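Local coordinates for SusD family protein (Bacteroides uniformis, PDB 7KV1) that probably binds beta-glucans at the cell surface of a human gut bacterium, as a SusD-like glycan-binding protein, at residues Leu112-Val115 with Asp116-Ile120; Leu143-Met146 with Gln147-Leu151; Tyr469-Leu472 with Val473-Glu476. All coordinates share one frame; numbering follows the deposited sequence.

Interaction 1. Residues Leu112-Val115 with Asp116-Ile120; sequences LWTV and DYSGI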
# COMPACT_ATOMS: atom_id res chain seq x y z
N LEU A 112 -6.51 -9.31 -7.90
CA LEU A 112 -5.16 -8.90 -7.44
C LEU A 112 -4.17 -10.00 -7.80
O LEU A 112 -3.06 -9.67 -8.25
CB LEU A 112 -5.22 -8.64 -5.93
CG LEU A 112 -4.46 -7.45 -5.41
CD1 LEU A 112 -4.91 -6.18 -6.13
CD2 LEU A 112 -4.61 -7.31 -3.90
N TRP A 113 -4.56 -11.26 -7.65
CA TRP A 113 -3.77 -12.44 -8.08
C TRP A 113 -3.47 -12.35 -9.59
O TRP A 113 -2.30 -12.41 -9.98
CB TRP A 113 -4.51 -13.71 -7.68
CG TRP A 113 -3.89 -15.02 -8.10
CD1 TRP A 113 -3.79 -15.53 -9.36
CD2 TRP A 113 -3.46 -16.07 -7.21
NE1 TRP A 113 -3.31 -16.82 -9.32
CE2 TRP A 113 -3.07 -17.16 -8.01
CE3 TRP A 113 -3.36 -16.17 -5.82
CZ2 TRP A 113 -2.58 -18.33 -7.47
CZ3 TRP A 113 -2.87 -17.34 -5.28
CH2 TRP A 113 -2.49 -18.40 -6.10
N THR A 114 -4.48 -12.12 -10.42
CA THR A 114 -4.32 -11.99 -11.88
C THR A 114 -3.40 -10.80 -12.20
O THR A 114 -2.46 -10.98 -12.97
CB THR A 114 -5.68 -11.89 -12.59
OG1 THR A 114 -6.40 -13.02 -12.12
CG2 THR A 114 -5.53 -11.90 -14.09
N VAL A 115 -3.65 -9.62 -11.61
CA VAL A 115 -2.78 -8.43 -11.79
C VAL A 115 -1.33 -8.81 -11.48
O VAL A 115 -0.43 -8.56 -12.31
CB VAL A 115 -3.24 -7.28 -10.89
CG1 VAL A 115 -2.21 -6.17 -10.86
CG2 VAL A 115 -4.61 -6.76 -11.29
N ASP A 116 -1.08 -9.37 -10.30
CA ASP A 116 0.31 -9.63 -9.83
C ASP A 116 1.00 -10.63 -10.77
O ASP A 116 2.15 -10.37 -11.17
CB ASP A 116 0.34 -10.07 -8.37
CG ASP A 116 -0.09 -8.98 -7.40
OD1 ASP A 116 0.06 -7.77 -7.73
OD2 ASP A 116 -0.59 -9.37 -6.32
N TYR A 117 0.35 -11.75 -11.11
CA TYR A 117 0.97 -12.76 -12.02
C TYR A 117 1.12 -12.19 -13.44
O TYR A 117 2.04 -12.64 -14.14
CB TYR A 117 0.27 -14.12 -11.94
CG TYR A 117 0.66 -14.88 -10.70
CD1 TYR A 117 1.95 -15.37 -10.54
CD2 TYR A 117 -0.24 -15.08 -9.66
CE1 TYR A 117 2.32 -16.06 -9.39
CE2 TYR A 117 0.11 -15.77 -8.52
CZ TYR A 117 1.40 -16.24 -8.37
OH TYR A 117 1.74 -16.91 -7.22
N SER A 118 0.25 -11.29 -13.88
CA SER A 118 0.43 -10.59 -15.17
C SER A 118 1.70 -9.73 -15.11
O SER A 118 2.52 -9.80 -16.03
CB SER A 118 -0.78 -9.77 -15.49
OG SER A 118 -1.90 -10.63 -15.68
N GLY A 119 1.87 -8.95 -14.05
CA GLY A 119 3.12 -8.22 -13.82
C GLY A 119 4.32 -9.14 -13.85
O GLY A 119 5.34 -8.83 -14.54
N ILE A 120 4.25 -10.23 -13.11
CA ILE A 120 5.39 -11.18 -13.00
C ILE A 120 5.75 -11.72 -14.40
O ILE A 120 6.92 -11.61 -14.79
CB ILE A 120 5.09 -12.24 -11.94
CG1 ILE A 120 5.14 -11.62 -10.54
CG2 ILE A 120 6.04 -13.41 -12.06
CD1 ILE A 120 4.23 -12.32 -9.57

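Interaction 2. Residues Leu143-Met146 with Gln147-Leu151; sequences LYEM and QARLL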
# COMPACT_ATOMS: atom_id res chain seq x y z
N LEU A 143 20.29 -1.45 -15.84
CA LEU A 143 19.17 -0.58 -15.41
C LEU A 143 17.84 -1.26 -15.75
O LEU A 143 16.97 -1.29 -14.84
CB LEU A 143 19.25 0.80 -16.06
CG LEU A 143 20.08 1.84 -15.30
CD1 LEU A 143 19.96 3.20 -15.98
CD2 LEU A 143 19.65 1.95 -13.85
N TYR A 144 17.66 -1.77 -16.98
CA TYR A 144 16.38 -2.41 -17.40
C TYR A 144 16.14 -3.66 -16.54
O TYR A 144 15.03 -3.86 -16.04
CB TYR A 144 16.33 -2.76 -18.89
CG TYR A 144 16.55 -1.61 -19.85
CD1 TYR A 144 16.14 -0.32 -19.57
CD2 TYR A 144 17.17 -1.84 -21.07
CE1 TYR A 144 16.34 0.72 -20.47
CE2 TYR A 144 17.39 -0.81 -21.97
CZ TYR A 144 16.99 0.47 -21.67
OH TYR A 144 17.21 1.47 -22.59
N GLU A 145 17.21 -4.44 -16.34
CA GLU A 145 17.21 -5.70 -15.58
C GLU A 145 16.76 -5.44 -14.14
O GLU A 145 15.87 -6.13 -13.65
CB GLU A 145 18.61 -6.30 -15.50
CG GLU A 145 18.63 -7.56 -14.69
CD GLU A 145 19.99 -8.15 -14.42
OE1 GLU A 145 20.96 -7.69 -15.03
OE2 GLU A 145 20.07 -9.04 -13.60
N MET A 146 17.39 -4.48 -13.47
CA MET A 146 17.13 -4.24 -12.04
C MET A 146 15.74 -3.63 -11.88
O MET A 146 15.09 -3.95 -10.89
CB MET A 146 18.23 -3.37 -11.43
CG MET A 146 19.54 -4.14 -11.25
SD MET A 146 19.40 -5.90 -10.76
CE MET A 146 21.07 -6.49 -11.07
N GLN A 147 15.26 -2.82 -12.83
CA GLN A 147 13.88 -2.29 -12.77
C GLN A 147 12.89 -3.46 -12.87
O GLN A 147 11.95 -3.55 -12.05
CB GLN A 147 13.62 -1.25 -13.85
CG GLN A 147 14.16 0.14 -13.56
CD GLN A 147 13.98 1.02 -14.77
OE1 GLN A 147 12.90 1.52 -15.03
NE2 GLN A 147 15.05 1.21 -15.52
N ALA A 148 13.11 -4.38 -13.80
CA ALA A 148 12.21 -5.53 -13.98
C ALA A 148 12.24 -6.40 -12.71
O ALA A 148 11.16 -6.87 -12.28
CB ALA A 148 12.58 -6.32 -15.21
N ARG A 149 13.41 -6.61 -12.12
CA ARG A 149 13.49 -7.52 -10.95
C ARG A 149 12.79 -6.89 -9.73
O ARG A 149 12.14 -7.61 -8.96
CB ARG A 149 14.93 -7.95 -10.70
CG ARG A 149 15.44 -8.90 -11.78
CD ARG A 149 16.93 -9.15 -11.70
NE ARG A 149 17.25 -9.97 -10.55
CZ ARG A 149 18.48 -10.19 -10.10
NH1 ARG A 149 19.53 -9.69 -10.76
NH2 ARG A 149 18.67 -10.95 -9.05
N LEU A 150 12.93 -5.59 -9.56
CA LEU A 150 12.31 -4.86 -8.42
C LEU A 150 10.79 -4.85 -8.59
O LEU A 150 10.08 -5.06 -7.57
CB LEU A 150 12.91 -3.46 -8.36
CG LEU A 150 12.41 -2.59 -7.20
CD1 LEU A 150 12.40 -3.35 -5.88
CD2 LEU A 150 13.27 -1.34 -7.10
N LEU A 151 10.28 -4.66 -9.80
CA LEU A 151 8.83 -4.74 -10.09
C LEU A 151 8.36 -6.15 -9.76
O LEU A 151 7.31 -6.32 -9.14
CB LEU A 151 8.54 -4.41 -11.55
CG LEU A 151 8.49 -2.93 -11.88
CD1 LEU A 151 8.55 -2.73 -13.38
CD2 LEU A 151 7.23 -2.28 -11.32

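Interaction 3. Residues Tyr469-Leu472 with Val473-Glu476; sequences YFDL and VRAE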
# COMPACT_ATOMS: atom_id res chain seq x y z
N TYR A 469 -3.92 -2.15 8.36
CA TYR A 469 -4.21 -3.60 8.50
C TYR A 469 -2.91 -4.41 8.63
O TYR A 469 -2.78 -5.19 9.59
CB TYR A 469 -5.09 -4.12 7.38
CG TYR A 469 -5.22 -5.61 7.42
CD1 TYR A 469 -5.90 -6.23 8.47
CD2 TYR A 469 -4.69 -6.40 6.42
CE1 TYR A 469 -6.01 -7.61 8.53
CE2 TYR A 469 -4.81 -7.78 6.45
CZ TYR A 469 -5.47 -8.38 7.52
OH TYR A 469 -5.58 -9.73 7.56
N PHE A 470 -1.99 -4.27 7.67
CA PHE A 470 -0.67 -4.95 7.72
C PHE A 470 0.11 -4.60 9.00
O PHE A 470 0.71 -5.55 9.57
CB PHE A 470 0.14 -4.69 6.45
CG PHE A 470 -0.56 -5.22 5.23
CD1 PHE A 470 -1.15 -6.48 5.23
CD2 PHE A 470 -0.64 -4.46 4.08
CE1 PHE A 470 -1.80 -6.96 4.11
CE2 PHE A 470 -1.30 -4.93 2.97
CZ PHE A 470 -1.89 -6.18 2.98
N ASP A 471 0.04 -3.37 9.50
CA ASP A 471 0.69 -3.00 10.80
C ASP A 471 0.04 -3.78 11.95
O ASP A 471 0.79 -4.23 12.86
CB ASP A 471 0.69 -1.50 11.07
CG ASP A 471 1.66 -0.76 10.18
OD1 ASP A 471 2.60 -1.43 9.65
OD2 ASP A 471 1.47 0.48 9.99
N LEU A 472 -1.29 -3.93 11.97
CA LEU A 472 -1.97 -4.64 13.08
C LEU A 472 -1.56 -6.13 13.03
O LEU A 472 -1.27 -6.69 14.08
CB LEU A 472 -3.49 -4.49 12.96
CG LEU A 472 -4.05 -3.14 13.37
CD1 LEU A 472 -5.51 -3.02 12.92
CD2 LEU A 472 -3.92 -2.94 14.86
N VAL A 473 -1.44 -6.72 11.85
CA VAL A 473 -1.11 -8.17 11.72
C VAL A 473 0.32 -8.45 12.17
O VAL A 473 0.53 -9.43 12.93
CB VAL A 473 -1.33 -8.67 10.29
CG1 VAL A 473 -0.80 -10.10 10.12
CG2 VAL A 473 -2.80 -8.57 9.90
N ARG A 474 1.27 -7.64 11.72
CA ARG A 474 2.70 -7.87 12.02
C ARG A 474 2.95 -7.64 13.52
O ARG A 474 3.92 -8.25 14.06
CB ARG A 474 3.57 -7.02 11.11
CG ARG A 474 3.65 -5.55 11.46
CD ARG A 474 4.39 -4.80 10.36
NE ARG A 474 4.43 -3.38 10.63
CZ ARG A 474 5.25 -2.80 11.51
NH1 ARG A 474 6.10 -3.52 12.22
NH2 ARG A 474 5.23 -1.48 11.67
N ALA A 475 2.14 -6.77 14.13
CA ALA A 475 2.24 -6.38 15.56
C ALA A 475 1.94 -7.57 16.46
O ALA A 475 2.36 -7.54 17.61
CB ALA A 475 1.37 -5.20 15.91
N GLU A 476 1.34 -8.63 15.94
CA GLU A 476 1.23 -9.92 16.67
C GLU A 476 2.62 -10.42 17.09
O GLU A 476 2.70 -11.16 18.08
CB GLU A 476 0.42 -10.94 15.88
CG GLU A 476 -1.04 -10.54 15.73
CD GLU A 476 -1.80 -10.51 17.05
OE1 GLU A 476 -1.56 -11.40 17.88
OE2 GLU A 476 -2.57 -9.57 17.27

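Interaction 1. Residues Leu112-Val115 with Asp116-Ile120
Y117 presents the edge of its ring to the indole face of W113, a T-shaped aromatic pair four residues apart on helix 110-129, in the TPR-rich alpha-helical fold of the SusD family. With D116 it forms the heart of this buried local contact. CE2 of Y117 comes down over the indole, 3.5 Å from W113 CE2 and displaced toward the rim of that face, with the two planes at 57°. W113 can take part because its CG lies anti to the backbone N (chi1 177°), whereas the tyrosine side chain is folded back beside its own N. Both rings have further partners: the Y117 hydroxyl hydrogen-bonds to the carbonyl of P167, and W113 makes a second edge-to-face contact with F163.

On another side of the helix, D116 packs against helix 138-162 through M158 and L159. Its carboxylate bends back over the preceding turn, bringing D116 OD2 to 3.1 Å from the carbonyl oxygen L112 O. Both atoms are acceptors, and D116 OD1 is buried with no polar partner in the model, so this setting probably favours a raised pKa. L112 O itself takes the backbone bond from D116 N at 2.9 Å.

V115, also heavily buried, follows the same backbone pattern, its O accepting from G119 N. The exposed side, at T114, is more polar. There T114 O serves two donors of one residue: S118 N at 2.9 Å, and S118 OG at 2.8 Å, reaching it from above the carbonyl plane.

Interaction 2. Residues Leu143-Met146 with Gln147-Leu151
L143 is gripped twice by Q147 one turn on in helix 138-162, a long helix of the TPR-like SusD fold. L143 O accepts the backbone Q147 N at 3.1 Å and, more weakly, the side-chain amide Q147 NE2 at 3.2 Å. With CG beside its backbone N (chi1 -80°), the otherwise extended glutamine chain runs back toward L143, and its OE1 is held by Y55 and R227. Y144 follows: NE2 of Q147 lies at the edge of its ring, near the ring plane, while Y144 O takes the amide of A148. The ring itself packs on helix 44-55.

E145 forms the i to i+4 salt bridge with R149. The two chains run side by side with carboxylate and guanidinium planes only 16° apart, and both have a further ionic partner: E145 OE1 pairs with K142, and R149 NE with E195 of helix 185-201. R149 thus ties the two helices together. M146 lies next to the same arginine, its thioether bent at chi2 (-36°) so that M146 CE sits 3.6 Å from R149 NH1. R149 NH1 also gives the salt-bridge bond, meeting E145 OE2 at 3.0 Å on its anti side and tilted out of the carboxylate plane.

Interaction 3. Residues Tyr469-Leu472 with Val473-Glu476
V473 lays its CG2 methyl over one face of the Y469 ring, a CH-pi contact 3.9 Å from the ring centroid. This is the dense part of the contact. V473 CG2 leans toward the rim, 3.6 Å from Y469 CZ, and the ring hydroxyl is secured by a hydrogen bond to W503 NE1.

Alongside it runs the buried ion pair between D471 and R474. R474 NE points at D471 OD1 from 2.8 Å in a nearly straight bond, within the guanidinium plane but 30° out of the carboxylate plane; R474 NH2 adds a weak bond to the same oxygen. The two flat groups stand almost perpendicular, at 82°. To reach back, R474 puts CG between its backbone N and carbonyl carbon (chi1 76°) and then runs extended to NE. D471 OD2 pairs with R458 and R474 NH1 with E417; the guanidinium groups of R474 and R458 lie close, and the carboxylates of D471 and E417 probably offset their repulsion.

Toward E476 the grip slackens. E476 is partly exposed, and E476 N bonds to V473 O at 3.2 Å, three residues back, instead of to L472 O; its carboxylate turns to T488. F470, also partly exposed, keeps its ring off the second segment and meets H161 and Y162 edge-to-face. An interior salt-bridge network thus fastens the short helix 468-474 into the alpha-helical SusD fold.

Overall arrangement
From the N terminus, the three contacts come in series, none nested in or crossing another. Each joins successive turns of one helix and closes no long loop. Interactions 1 and 2 lie on consecutive helices, 110-129 and 138-162, which run roughly antiparallel; their centres are 16 Å apart. Helix 138-162 touches both other contacts: L159 lies against interaction 1, and Y162 meets L112 there and F470 of interaction 3. Interaction 3 belongs to helix 468-474 in the C-terminal SusD family region, its centre 24 Å from that of interaction 1 and 29 Å from that of interaction 2. Helix 138-162 therefore links the N-terminal helices with the later part of the chain.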